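Long-range contacts in beta-galactosidase (Trichoderma reesei, PDB 3OG2), which probably hydrolyses terminal non-reducing beta-D-galactose residues from beta-D-galactosides, as a glycoprotein member of glycoside hydrolase family 35: residues Lys163-Asn168 with Gly207-Leu212; Pro561-Ser566 with Asp580-Asn585; Thr712-Gly717 with Lys822-Leu827. All coordinates share one frame; numbering follows the deposited sequence. Where two conformers were deposited one is given.

Contact 1 of 3, residues Lys163-Asn168 with Gly207-Leu212; sequences KAQITN and GIIVPL
A side-chain-to-backbone contact joins two loops of the TIM barrel: Gln-165, just after helix 144-163, reaches across to the chain that leaves helix 193-205 at Gly-207. The amide of Gln-165 reads three backbone groups at once. Gln-165 OE1 accepts from Ile-209 N at 2.8 Å, a donor in the carbonyl plane on a lone pair. The same OE1 accepts from Val-210 N at 3.1 Å, this donor being tilted from that plane. On the other branch, Gln-165 NE2 donates to Gly-207 O at 3.1 Å and also to Ala-162 O, so both ends of the amide are tied and its flip state is fixed. CG lies beside the backbone N (chi1 -74°) and the chain is extended beyond it, which carries the amide to the backbone of 207-210. Gly-207 itself, with positive phi, closes the preceding helix in a Schellman motif. Apolar contacts flank the amide: Ile-209 CD1 rests 3.9 Å from Thr-167 CG2 and also lies against the threonine hydroxyl. Ile-166 CG2 faces Val-210 CG1 at 4.3 Å. The arrangement joins neighbouring helix-to-strand loops of the beta/alpha barrel, those leading into strands 172-177 and 236-239, at the end where the strands begin, away from the galactose site.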
ATOM      1  N   LYS A 163     -15.752   1.481 -18.331  1.00  9.01           N
ATOM      2  CA  LYS A 163     -16.489   0.221 -18.523  1.00  9.41           C
ATOM      3  C   LYS A 163     -16.755  -0.467 -17.186  1.00  8.66           C
ATOM      4  O   LYS A 163     -17.745  -1.200 -17.090  1.00 11.18           O
ATOM      5  CB  LYS A 163     -15.646  -0.650 -19.472  1.00 12.74           C
ATOM      6  CG  LYS A 163     -15.495  -0.053 -20.853  1.00 27.71           C
ATOM      7  CD  LYS A 163     -14.715  -0.877 -21.845  1.00 31.71           C
ATOM      8  CE  LYS A 163     -14.775  -0.298 -23.228  1.00 44.20           C
ATOM      9  NZ  LYS A 163     -14.050   0.983 -23.445  1.00 58.40           N
ATOM     10  N   ALA A 164     -15.914  -0.189 -16.210  1.00  8.48           N
ATOM     11  CA  ALA A 164     -16.020  -0.834 -14.885  1.00  8.26           C
ATOM     12  C   ALA A 164     -16.874  -0.017 -13.934  1.00  6.94           C
ATOM     13  O   ALA A 164     -16.966  -0.333 -12.750  1.00  7.98           O
ATOM     14  CB  ALA A 164     -14.637  -1.044 -14.325  1.00  8.99           C
ATOM     15  N   GLN A 165     -17.500   1.077 -14.370  1.00  7.70           N
ATOM     16  CA  GLN A 165     -18.356   1.846 -13.471  1.00  7.66           C
ATOM     17  C   GLN A 165     -19.578   1.079 -13.024  1.00  7.56           C
ATOM     18  O   GLN A 165     -20.109   0.199 -13.710  1.00  8.42           O
ATOM     19  CB  GLN A 165     -18.820   3.128 -14.224  1.00  7.77           C
ATOM     20  CG  GLN A 165     -17.673   4.153 -14.329  1.00  8.56           C
ATOM     21  CD  GLN A 165     -18.098   5.311 -15.202  1.00  8.13           C
ATOM     22  OE1 GLN A 165     -18.089   6.472 -14.752  1.00  9.02           O
ATOM     23  NE2 GLN A 165     -18.441   5.090 -16.468  1.00  8.54           N
ATOM     24  N   ILE A 166     -20.028   1.458 -11.813  1.00  7.64           N
ATOM     25  CA  ILE A 166     -21.231   0.890 -11.233  1.00  8.41           C
ATOM     26  C   ILE A 166     -22.461   1.082 -12.141  1.00  9.97           C
ATOM     27  O   ILE A 166     -23.405   0.269 -12.147  1.00 11.53           O
ATOM     28  CB  ILE A 166     -21.433   1.463  -9.819  1.00  9.14           C
ATOM     29  CG1 ILE A 166     -22.521   0.751  -9.061  1.00 10.13           C
ATOM     30  CG2 ILE A 166     -21.735   2.982  -9.874  1.00  9.83           C
ATOM     31  CD1 ILE A 166     -22.657   1.140  -7.594  1.00 10.59           C
ATOM     32  N   THR A 167     -22.455   2.127 -12.994  1.00  9.85           N
ATOM     33  CA  THR A 167     -23.552   2.377 -13.944  1.00 10.51           C
ATOM     34  C   THR A 167     -23.561   1.327 -15.033  1.00 11.83           C
ATOM     35  O   THR A 167     -24.557   1.237 -15.748  1.00 13.90           O
ATOM     36  CB  THR A 167     -23.366   3.778 -14.555  1.00 11.74           C
ATOM     37  OG1 THR A 167     -22.019   3.925 -14.932  1.00 12.67           O
ATOM     38  CG2 THR A 167     -23.662   4.854 -13.519  1.00 13.45           C
ATOM     39  N   ASN A 168     -22.503   0.559 -15.198  1.00 11.55           N
ATOM     40  CA  ASN A 168     -22.386  -0.545 -16.149  1.00 14.67           C
ATOM     41  C   ASN A 168     -22.296  -1.899 -15.440  1.00 14.36           C
ATOM     42  O   ASN A 168     -21.912  -2.854 -16.078  1.00 19.34           O
ATOM     43  CB  ASN A 168     -21.103  -0.465 -16.991  1.00 18.04           C
ATOM     44  CG  ASN A 168     -21.137   0.769 -17.818  1.00 21.54           C
ATOM     45  OD1 ASN A 168     -22.227   1.101 -18.337  1.00 28.64           O
ATOM     46  ND2 ASN A 168     -20.014   1.431 -17.963  1.00 24.60           N
ATOM     47  N   GLY A 207     -15.909   8.881 -20.974  1.00 10.59           N
ATOM     48  CA  GLY A 207     -17.073   8.197 -20.484  1.00 11.29           C
ATOM     49  C   GLY A 207     -17.244   8.115 -18.974  1.00  9.15           C
ATOM     50  O   GLY A 207     -18.137   7.399 -18.516  1.00 10.11           O
ATOM     51  N   ILE A 208     -16.386   8.805 -18.212  1.00  8.28           N
ATOM     52  CA  ILE A 208     -16.535   8.761 -16.770  1.00  8.15           C
ATOM     53  C   ILE A 208     -17.755   9.595 -16.400  1.00  7.50           C
ATOM     54  O   ILE A 208     -17.762  10.792 -16.735  1.00  8.53           O
ATOM     55  CB  ILE A 208     -15.265   9.291 -16.072  1.00  8.47           C
ATOM     56  CG1 ILE A 208     -14.051   8.436 -16.415  1.00  9.64           C
ATOM     57  CG2 ILE A 208     -15.467   9.428 -14.576  1.00  9.19           C
ATOM     58  CD1 ILE A 208     -14.119   6.981 -15.914  1.00  8.90           C
ATOM     59  N   ILE A 209     -18.758   8.956 -15.768  1.00  8.27           N
ATOM     60  CA  ILE A 209     -19.979   9.681 -15.385  1.00  8.25           C
ATOM     61  C   ILE A 209     -20.197   9.600 -13.881  1.00  7.79           C
ATOM     62  O   ILE A 209     -21.088  10.267 -13.382  1.00  9.81           O
ATOM     63  CB  ILE A 209     -21.232   9.170 -16.124  1.00 10.02           C
ATOM     64  CG1 ILE A 209     -21.477   7.679 -15.910  1.00 10.16           C
ATOM     65  CG2 ILE A 209     -21.124   9.554 -17.617  1.00 11.92           C
ATOM     66  CD1 ILE A 209     -22.816   7.231 -16.546  1.00 13.54           C
ATOM     67  N   VAL A 210     -19.401   8.798 -13.125  1.00  8.00           N
ATOM     68  CA  VAL A 210     -19.499   8.797 -11.682  1.00  7.77           C
ATOM     69  C   VAL A 210     -18.937  10.099 -11.152  1.00  7.41           C
ATOM     70  O   VAL A 210     -18.332  10.888 -11.903  1.00  8.09           O
ATOM     71  CB  VAL A 210     -18.773   7.572 -11.072  1.00  8.28           C
ATOM     72  CG1 VAL A 210     -19.537   6.277 -11.516  1.00 10.79           C
ATOM     73  CG2 VAL A 210     -17.293   7.520 -11.422  1.00  9.86           C
ATOM     74  N   PRO A 211     -19.173  10.385  -9.869  1.00  7.90           N
ATOM     75  CA  PRO A 211     -18.687  11.661  -9.338  1.00  7.51           C
ATOM     76  C   PRO A 211     -17.157  11.708  -9.332  1.00  7.21           C
ATOM     77  O   PRO A 211     -16.479  10.713  -9.094  1.00  7.87           O
ATOM     78  CB  PRO A 211     -19.212  11.694  -7.915  1.00  8.62           C
ATOM     79  CG  PRO A 211     -20.446  10.774  -7.975  1.00  9.82           C
ATOM     80  CD  PRO A 211     -19.984   9.649  -8.867  1.00  8.14           C
ATOM     81  N   LEU A 212     -16.702  12.965  -9.524  1.00  7.63           N
ATOM     82  CA  LEU A 212     -15.257  13.252  -9.451  1.00  7.43           C
ATOM     83  C   LEU A 212     -14.927  13.799  -8.067  1.00  7.43           C
ATOM     84  O   LEU A 212     -15.612  14.706  -7.578  1.00  8.50           O
ATOM     85  CB  LEU A 212     -14.843  14.322 -10.491  1.00  8.51           C
ATOM     86  CG  LEU A 212     -15.153  13.941 -11.929  1.00 10.07           C
ATOM     87  CD1 LEU A 212     -14.827  15.132 -12.836  1.00 13.05           C
ATOM     88  CD2 LEU A 212     -14.403  12.669 -12.285  1.00 15.56           C
TER

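Contact 2 of 3, residues Pro561-Ser566 with Asp580-Asn585; sequences PTLPGS and DSVIIN
A single beta bridge between Thr-562 and Ser-581, their CA atoms 4.1 Å apart, prolongs the pairing of strands 558-559 and 583-585 at one margin of a mixed sheet in beta-galactosidase domain 3. Two backbone bonds flank it. Val-582 N donates to Pro-561 O at 3.1 Å. Leu-563 N donates to Asp-580 O at 3.0 Å. A water also donates to Asp-580 O, at 2.8 Å, and to Leu-563 O, so the aspartate carbonyl is gripped twice and the water bridges the two backbones beyond the bridge. Side chains add an apolar layer, in which Val-582 offers one methyl to the proline and the other to the leucine. Pro-561 CG meets Val-582 CG2 at 3.5 Å, the two side chains crossing at about a right angle, and also approaches Ile-584. Leu-563 CD2 lies 4.1 Å from Val-582 CG1. CG of Leu-563 is anti to its own carbonyl carbon (chi1 -76°), which lays CD1 over the Ser-581 carbonyl. Strand 589-596 meets this layer through Val-593, which touches Pro-561, Leu-563 and Val-582. With an alanine at Leu-563 the backbone bond could persist, but Val-582 CG1 would probably be left without its partner and a gap opened beside Val-593 and the Ser-581 carbonyl. Ser-581 turns its hydroxyl elsewhere, to Asn-475. Polar recognition across the bridge thus rests on main-chain groups and one water, with side chains supplying apolar packing.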
ATOM      1  N   PRO A 561     -18.676 -11.640   8.387  1.00  7.01           N
ATOM      2  CA  PRO A 561     -18.867 -11.837   6.935  1.00  7.82           C
ATOM      3  C   PRO A 561     -20.337 -11.628   6.578  1.00  7.85           C
ATOM      4  O   PRO A 561     -21.248 -11.943   7.338  1.00  9.08           O
ATOM      5  CB  PRO A 561     -18.443 -13.335   6.751  1.00  8.79           C
ATOM      6  CG  PRO A 561     -18.847 -13.931   8.084  1.00  8.19           C
ATOM      7  CD  PRO A 561     -18.384 -12.891   9.094  1.00  7.75           C
ATOM      8  N   THR A 562     -20.528 -11.063   5.381  1.00  8.34           N
ATOM      9  CA  THR A 562     -21.885 -10.739   4.925  1.00  8.31           C
ATOM     10  C   THR A 562     -22.473 -11.920   4.153  1.00  8.48           C
ATOM     11  O   THR A 562     -21.760 -12.670   3.456  1.00 11.08           O
ATOM     12  CB  THR A 562     -21.865  -9.483   4.047  1.00  9.61           C
ATOM     13  OG1 THR A 562     -20.998  -9.712   2.909  1.00 10.86           O
ATOM     14  CG2 THR A 562     -21.344  -8.284   4.824  1.00 11.85           C
ATOM     15  N   LEU A 563     -23.763 -12.117   4.257  1.00  9.24           N
ATOM     16  CA  LEU A 563     -24.437 -13.154   3.479  1.00  9.64           C
ATOM     17  C   LEU A 563     -24.698 -12.697   2.054  1.00 10.42           C
ATOM     18  O   LEU A 563     -25.225 -11.596   1.805  1.00 10.77           O
ATOM     19  CB  LEU A 563     -25.800 -13.451   4.146  1.00 10.35           C
ATOM     20  CG  LEU A 563     -25.697 -14.291   5.410  1.00 11.93           C
ATOM     21  CD1 LEU A 563     -27.029 -14.351   6.138  1.00 14.75           C
ATOM     22  CD2 LEU A 563     -25.291 -15.740   5.065  1.00 16.13           C
ATOM     23  N   PRO A 564     -24.267 -13.476   1.066  1.00 10.29           N
ATOM     24  CA  PRO A 564     -24.430 -13.037  -0.330  1.00 11.27           C
ATOM     25  C   PRO A 564     -25.892 -12.815  -0.708  1.00 10.70           C
ATOM     26  O   PRO A 564     -26.802 -13.473  -0.149  1.00 13.65           O
ATOM     27  CB  PRO A 564     -23.900 -14.238  -1.153  1.00 14.35           C
ATOM     28  CG  PRO A 564     -23.022 -14.985  -0.187  1.00 17.06           C
ATOM     29  CD  PRO A 564     -23.527 -14.745   1.183  1.00 12.74           C
ATOM     30  N   GLY A 565     -26.077 -11.930  -1.652  1.00 11.79           N
ATOM     31  CA  GLY A 565     -27.341 -11.751  -2.372  1.00 15.56           C
ATOM     32  C   GLY A 565     -27.347 -12.700  -3.579  1.00 14.64           C
ATOM     33  O   GLY A 565     -26.900 -13.832  -3.597  1.00 18.27           O
ATOM     34  N   SER A 566     -27.930 -12.202  -4.686  1.00 18.02           N
ATOM     35  CA  SER A 566     -28.017 -13.003  -5.911  1.00 20.28           C
ATOM     36  C   SER A 566     -27.527 -12.166  -7.097  1.00 19.01           C
ATOM     37  O   SER A 566     -27.420 -10.939  -7.068  1.00 20.43           O
ATOM     38  CB  SER A 566     -29.393 -13.571  -6.246  1.00 27.76           C
ATOM     39  OG  SER A 566     -30.358 -13.121  -5.347  1.00 50.56           O
ATOM     40  N   ASP A 580     -27.165  -8.171   6.003  1.00  8.52           N
ATOM     41  CA  ASP A 580     -27.353  -9.513   6.554  1.00  9.02           C
ATOM     42  C   ASP A 580     -25.979 -10.143   6.713  1.00  8.95           C
ATOM     43  O   ASP A 580     -25.095  -9.990   5.845  1.00  9.66           O
ATOM     44  CB  ASP A 580     -28.191 -10.345   5.585  1.00 11.01           C
ATOM     45  CG  ASP A 580     -29.628  -9.888   5.498  1.00 14.48           C
ATOM     46  OD1 ASP A 580     -30.053  -9.020   6.268  1.00 17.87           O
ATOM     47  OD2 ASP A 580     -30.325 -10.440   4.606  1.00 19.90           O
ATOM     48  N   SER A 581     -25.770 -10.830   7.811  1.00  9.11           N
ATOM     49  CA  SER A 581     -24.429 -11.311   8.139  1.00  8.91           C
ATOM     50  C   SER A 581     -24.488 -12.587   9.008  1.00  8.70           C
ATOM     51  O   SER A 581     -25.589 -12.981   9.404  1.00  9.52           O
ATOM     52  CB  SER A 581     -23.669 -10.222   8.904  1.00 10.60           C
ATOM     53  OG  SER A 581     -24.218 -10.083  10.220  1.00 12.27           O
ATOM     54  N   VAL A 582     -23.335 -13.162   9.284  1.00  8.50           N
ATOM     55  CA  VAL A 582     -23.210 -14.120  10.382  0.50  8.59           C
ATOM     56  C   VAL A 582     -22.007 -13.631  11.174  1.00  8.18           C
ATOM     57  O   VAL A 582     -21.059 -13.048  10.612  1.00 10.74           O
ATOM     58  CB  VAL A 582     -23.004 -15.569   9.930  0.50 14.51           C
ATOM     59  CG1 VAL A 582     -24.129 -16.038   9.006  0.50 21.72           C
ATOM     60  CG2 VAL A 582     -21.659 -15.728   9.244  0.50 20.47           C
ATOM     61  N   ILE A 583     -22.050 -13.797  12.471  1.00  7.79           N
ATOM     62  CA  ILE A 583     -20.984 -13.342  13.340  1.00  8.04           C
ATOM     63  C   ILE A 583     -20.147 -14.557  13.734  1.00  7.82           C
ATOM     64  O   ILE A 583     -20.728 -15.564  14.136  1.00 10.44           O
ATOM     65  CB  ILE A 583     -21.521 -12.633  14.592  1.00  8.92           C
ATOM     66  CG1 ILE A 583     -22.335 -11.376  14.217  1.00 10.46           C
ATOM     67  CG2 ILE A 583     -20.397 -12.292  15.552  1.00 11.37           C
ATOM     68  CD1 ILE A 583     -23.154 -10.787  15.336  1.00 12.23           C
ATOM     69  N   ILE A 584     -18.826 -14.463  13.548  1.00  8.02           N
ATOM     70  CA  ILE A 584     -17.987 -15.635  13.858  1.00  8.54           C
ATOM     71  C   ILE A 584     -16.910 -15.202  14.835  1.00  8.35           C
ATOM     72  O   ILE A 584     -16.190 -14.222  14.593  1.00 10.38           O
ATOM     73  CB  ILE A 584     -17.389 -16.253  12.574  1.00  8.31           C
ATOM     74  CG1 ILE A 584     -18.511 -16.753  11.661  1.00 10.64           C
ATOM     75  CG2 ILE A 584     -16.351 -17.346  12.917  1.00 10.51           C
ATOM     76  CD1 ILE A 584     -18.121 -17.403  10.357  1.00 12.59           C
ATOM     77  N   ASN A 585     -16.794 -15.965  15.929  1.00  9.42           N
ATOM     78  CA  ASN A 585     -15.738 -15.724  16.918  1.00  9.28           C
ATOM     79  C   ASN A 585     -14.643 -16.780  16.712  1.00  8.28           C
ATOM     80  O   ASN A 585     -14.931 -17.989  16.964  1.00  9.48           O
ATOM     81  CB  ASN A 585     -16.351 -15.792  18.311  1.00 10.48           C
ATOM     82  CG  ASN A 585     -15.333 -15.857  19.422  1.00 10.31           C
ATOM     83  OD1 ASN A 585     -14.187 -15.438  19.250  1.00 12.72           O
ATOM     84  ND2 ASN A 585     -15.774 -16.414  20.566  1.00 12.92           N
TER
HETATM   85  O   HOH W   1     -25.658  -9.287   3.190  1.00 11.49           O

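Contact 3 of 3, residues Thr712-Gly717 with Lys822-Leu827; sequences TLLFRG and KLTGNL
Phe-715 and Leu-823 run alongside each other off the same face of a five-stranded antiparallel sheet in an all-beta part of the enzyme, where strand 820-824 is the outermost partner of strand 713-720. They form a non-hydrogen-bonded pair, Phe-715 CD2 meeting Leu-823 CB at 3.6 Å. Farther out, Phe-715 CE2 meets Leu-823 CD1 at 3.7 Å. The leucine owes this to an unusual first torsion (chi1 86°), its CG wedged between backbone N and carbonyl carbon. The phenylalanine ring leaves beside its own N (chi1 -60°). Hydrogen-bonded pairs stand before and after. Leu-714 and Thr-824 exchange two backbone bonds, the one from Leu-714 N to Thr-824 O measuring 2.9 Å. Arg-716 and Lys-822 do likewise, with Arg-716 N 2.8 Å from Lys-822 O. The side chains of this last pair leave on the sheet face opposite Phe-715. That of Lys-822 is extended throughout, whereas that of Arg-716 bends at its third torsion (chi3 57°), and both ends reach Asp-677. Arg-716 NE and Lys-822 NZ, 6.9 Å apart, each form a salt bridge to it, which would probably offset their like charges. Toward the other end, Leu-713 CD2 packs 3.7 Å from Gly-825 CA, where a beta carbon would be cramped. Thr-824 OG1, also hydrogen-bonded to Tyr-1003 OH, donates to Gly-825 O at 2.7 Å.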
ATOM      1  N   THR A 712      20.099   0.513 -14.470  1.00  8.43           N
ATOM      2  CA  THR A 712      21.463   0.966 -14.579  1.00  8.63           C
ATOM      3  C   THR A 712      21.789   1.396 -16.016  1.00  7.58           C
ATOM      4  O   THR A 712      21.396   0.756 -16.989  1.00  9.07           O
ATOM      5  CB  THR A 712      22.394  -0.223 -14.191  1.00  9.62           C
ATOM      6  OG1 THR A 712      21.953  -0.792 -12.970  1.00 10.46           O
ATOM      7  CG2 THR A 712      23.859   0.203 -14.061  1.00  9.94           C
ATOM      8  N   LEU A 713      22.545   2.486 -16.143  1.00  8.15           N
ATOM      9  CA  LEU A 713      23.036   2.982 -17.419  1.00  7.31           C
ATOM     10  C   LEU A 713      24.538   2.761 -17.547  1.00  7.51           C
ATOM     11  O   LEU A 713      25.263   2.754 -16.535  1.00  9.20           O
ATOM     12  CB  LEU A 713      22.785   4.502 -17.486  1.00  8.23           C
ATOM     13  CG  LEU A 713      21.335   4.955 -17.339  1.00  8.66           C
ATOM     14  CD1 LEU A 713      21.291   6.486 -17.408  1.00 10.81           C
ATOM     15  CD2 LEU A 713      20.455   4.303 -18.408  1.00 12.14           C
ATOM     16  N   LEU A 714      25.007   2.609 -18.782  1.00  7.03           N
ATOM     17  CA  LEU A 714      26.427   2.540 -19.060  1.00  6.93           C
ATOM     18  C   LEU A 714      26.788   3.544 -20.146  1.00  6.77           C
ATOM     19  O   LEU A 714      26.024   3.732 -21.083  1.00  7.89           O
ATOM     20  CB  LEU A 714      26.925   1.164 -19.470  1.00  7.80           C
ATOM     21  CG  LEU A 714      26.939   0.098 -18.372  1.00  9.49           C
ATOM     22  CD1 LEU A 714      25.588  -0.555 -18.230  1.00 13.33           C
ATOM     23  CD2 LEU A 714      28.022  -0.953 -18.678  1.00 11.58           C
ATOM     24  N   PHE A 715      27.961   4.127 -20.000  1.00  7.64           N
ATOM     25  CA  PHE A 715      28.490   5.065 -20.976  1.00  6.89           C
ATOM     26  C   PHE A 715      29.887   4.631 -21.372  1.00  7.09           C
ATOM     27  O   PHE A 715      30.645   4.162 -20.514  1.00  9.16           O
ATOM     28  CB  PHE A 715      28.607   6.482 -20.406  1.00  8.47           C
ATOM     29  CG  PHE A 715      27.257   7.013 -19.958  1.00  7.93           C
ATOM     30  CD1 PHE A 715      26.717   6.683 -18.700  1.00  8.87           C
ATOM     31  CD2 PHE A 715      26.526   7.808 -20.810  1.00  9.15           C
ATOM     32  CE1 PHE A 715      25.436   7.120 -18.382  1.00 10.14           C
ATOM     33  CE2 PHE A 715      25.260   8.311 -20.517  1.00  8.69           C
ATOM     34  CZ  PHE A 715      24.747   7.937 -19.293  1.00 10.69           C
ATOM     35  N   ARG A 716      30.229   4.798 -22.637  1.00  7.02           N
ATOM     36  CA  ARG A 716      31.600   4.470 -23.097  1.00  8.00           C
ATOM     37  C   ARG A 716      32.139   5.706 -23.815  1.00  8.01           C
ATOM     38  O   ARG A 716      31.523   6.159 -24.798  1.00  8.96           O
ATOM     39  CB  ARG A 716      31.594   3.253 -24.039  1.00  8.12           C
ATOM     40  CG  ARG A 716      31.322   2.009 -23.196  1.00 10.30           C
ATOM     41  CD  ARG A 716      31.213   0.793 -24.023  1.00  9.98           C
ATOM     42  NE  ARG A 716      32.329   0.431 -24.877  1.00  9.67           N
ATOM     43  CZ  ARG A 716      33.407  -0.223 -24.467  1.00  9.96           C
ATOM     44  NH1 ARG A 716      33.557  -0.479 -23.155  1.00 10.61           N
ATOM     45  NH2 ARG A 716      34.367  -0.634 -25.292  1.00 12.12           N
ATOM     46  N   GLY A 717      33.201   6.255 -23.258  1.00  8.30           N
ATOM     47  CA  GLY A 717      33.776   7.460 -23.803  1.00  9.23           C
ATOM     48  C   GLY A 717      35.160   7.220 -24.395  1.00  8.88           C
ATOM     49  O   GLY A 717      36.085   6.790 -23.671  1.00 10.31           O
ATOM     50  N   LYS A 822      29.205   6.695 -26.385  1.00  7.72           N
ATOM     51  CA  LYS A 822      28.100   5.782 -26.654  1.00  7.98           C
ATOM     52  C   LYS A 822      27.441   5.496 -25.290  1.00  6.86           C
ATOM     53  O   LYS A 822      28.054   5.721 -24.218  1.00  7.34           O
ATOM     54  CB  LYS A 822      28.583   4.458 -27.243  1.00  8.13           C
ATOM     55  CG  LYS A 822      29.380   4.695 -28.522  1.00  8.84           C
ATOM     56  CD  LYS A 822      29.610   3.372 -29.232  1.00 10.31           C
ATOM     57  CE  LYS A 822      30.509   3.577 -30.466  1.00 10.33           C
ATOM     58  NZ  LYS A 822      30.560   2.304 -31.258  1.00 10.76           N
ATOM     59  N   LEU A 823      26.173   5.047 -25.334  1.00  6.91           N
ATOM     60  CA  LEU A 823      25.497   4.758 -24.051  1.00  7.04           C
ATOM     61  C   LEU A 823      24.507   3.642 -24.247  1.00  6.98           C
ATOM     62  O   LEU A 823      24.065   3.354 -25.361  1.00  8.13           O
ATOM     63  CB  LEU A 823      24.823   6.000 -23.457  1.00  7.42           C
ATOM     64  CG  LEU A 823      23.377   6.296 -23.949  1.00  8.40           C
ATOM     65  CD1 LEU A 823      22.762   7.361 -23.050  1.00 10.85           C
ATOM     66  CD2 LEU A 823      23.300   6.696 -25.426  1.00 10.84           C
ATOM     67  N   THR A 824      24.121   3.026 -23.123  1.00  7.40           N
ATOM     68  CA  THR A 824      22.959   2.151 -23.140  1.00  7.72           C
ATOM     69  C   THR A 824      22.274   2.147 -21.766  1.00  6.79           C
ATOM     70  O   THR A 824      22.921   2.248 -20.730  1.00  8.26           O
ATOM     71  CB  THR A 824      23.321   0.707 -23.513  1.00  8.21           C
ATOM     72  OG1 THR A 824      22.107  -0.009 -23.781  1.00  9.15           O
ATOM     73  CG2 THR A 824      24.113  -0.014 -22.406  1.00  9.95           C
ATOM     74  N   GLY A 825      20.956   1.948 -21.854  1.00  7.04           N
ATOM     75  CA  GLY A 825      20.165   1.444 -20.747  1.00  7.52           C
ATOM     76  C   GLY A 825      19.578   0.082 -21.199  1.00  7.78           C
ATOM     77  O   GLY A 825      20.256  -0.693 -21.882  1.00  7.83           O
ATOM     78  N   ASN A 826      18.327  -0.189 -20.809  1.00  7.54           N
ATOM     79  CA  ASN A 826      17.713  -1.474 -21.167  1.00  7.49           C
ATOM     80  C   ASN A 826      17.732  -1.620 -22.692  1.00  7.24           C
ATOM     81  O   ASN A 826      17.527  -0.631 -23.433  1.00  8.08           O
ATOM     82  CB  ASN A 826      16.268  -1.512 -20.660  1.00  7.33           C
ATOM     83  CG  ASN A 826      15.325  -0.554 -21.391  1.00  7.46           C
ATOM     84  OD1 ASN A 826      15.380   0.674 -21.141  1.00  9.07           O
ATOM     85  ND2 ASN A 826      14.489  -1.078 -22.278  1.00  8.34           N
ATOM     86  N   LEU A 827      17.958  -2.836 -23.139  1.00  8.16           N
ATOM     87  CA  LEU A 827      18.061  -3.063 -24.574  1.00  7.66           C
ATOM     88  C   LEU A 827      16.791  -2.592 -25.283  1.00  8.95           C
ATOM     89  O   LEU A 827      15.686  -3.035 -24.939  1.00  9.11           O
ATOM     90  CB  LEU A 827      18.279  -4.554 -24.841  1.00  8.23           C
ATOM     91  CG  LEU A 827      18.487  -4.902 -26.333  1.00  8.55           C
ATOM     92  CD1 LEU A 827      19.792  -4.331 -26.825  1.00 12.86           C
ATOM     93  CD2 LEU A 827      18.498  -6.439 -26.495  1.00  9.68           C
TER

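The three contacts follow one another along the chain without interleaving, each closing before the next opens, and none touches another. Contact 1 lies in the TIM barrel and contact 2 in domain 3, their centres about 28 Å apart. Contact 3 lies in a distal all-beta region, its centre about 44 Å from that of contact 1 and about 57 Å from that of contact 2. The last two lie on opposite sides of the chain's centre. Their spans differ as well: 13 residues separate the segments of contact 2, 38 those of contact 1 and 104 those of contact 3. With one contact in the barrel and the others in two different sheets, each ties together its own part of this multidomain enzyme.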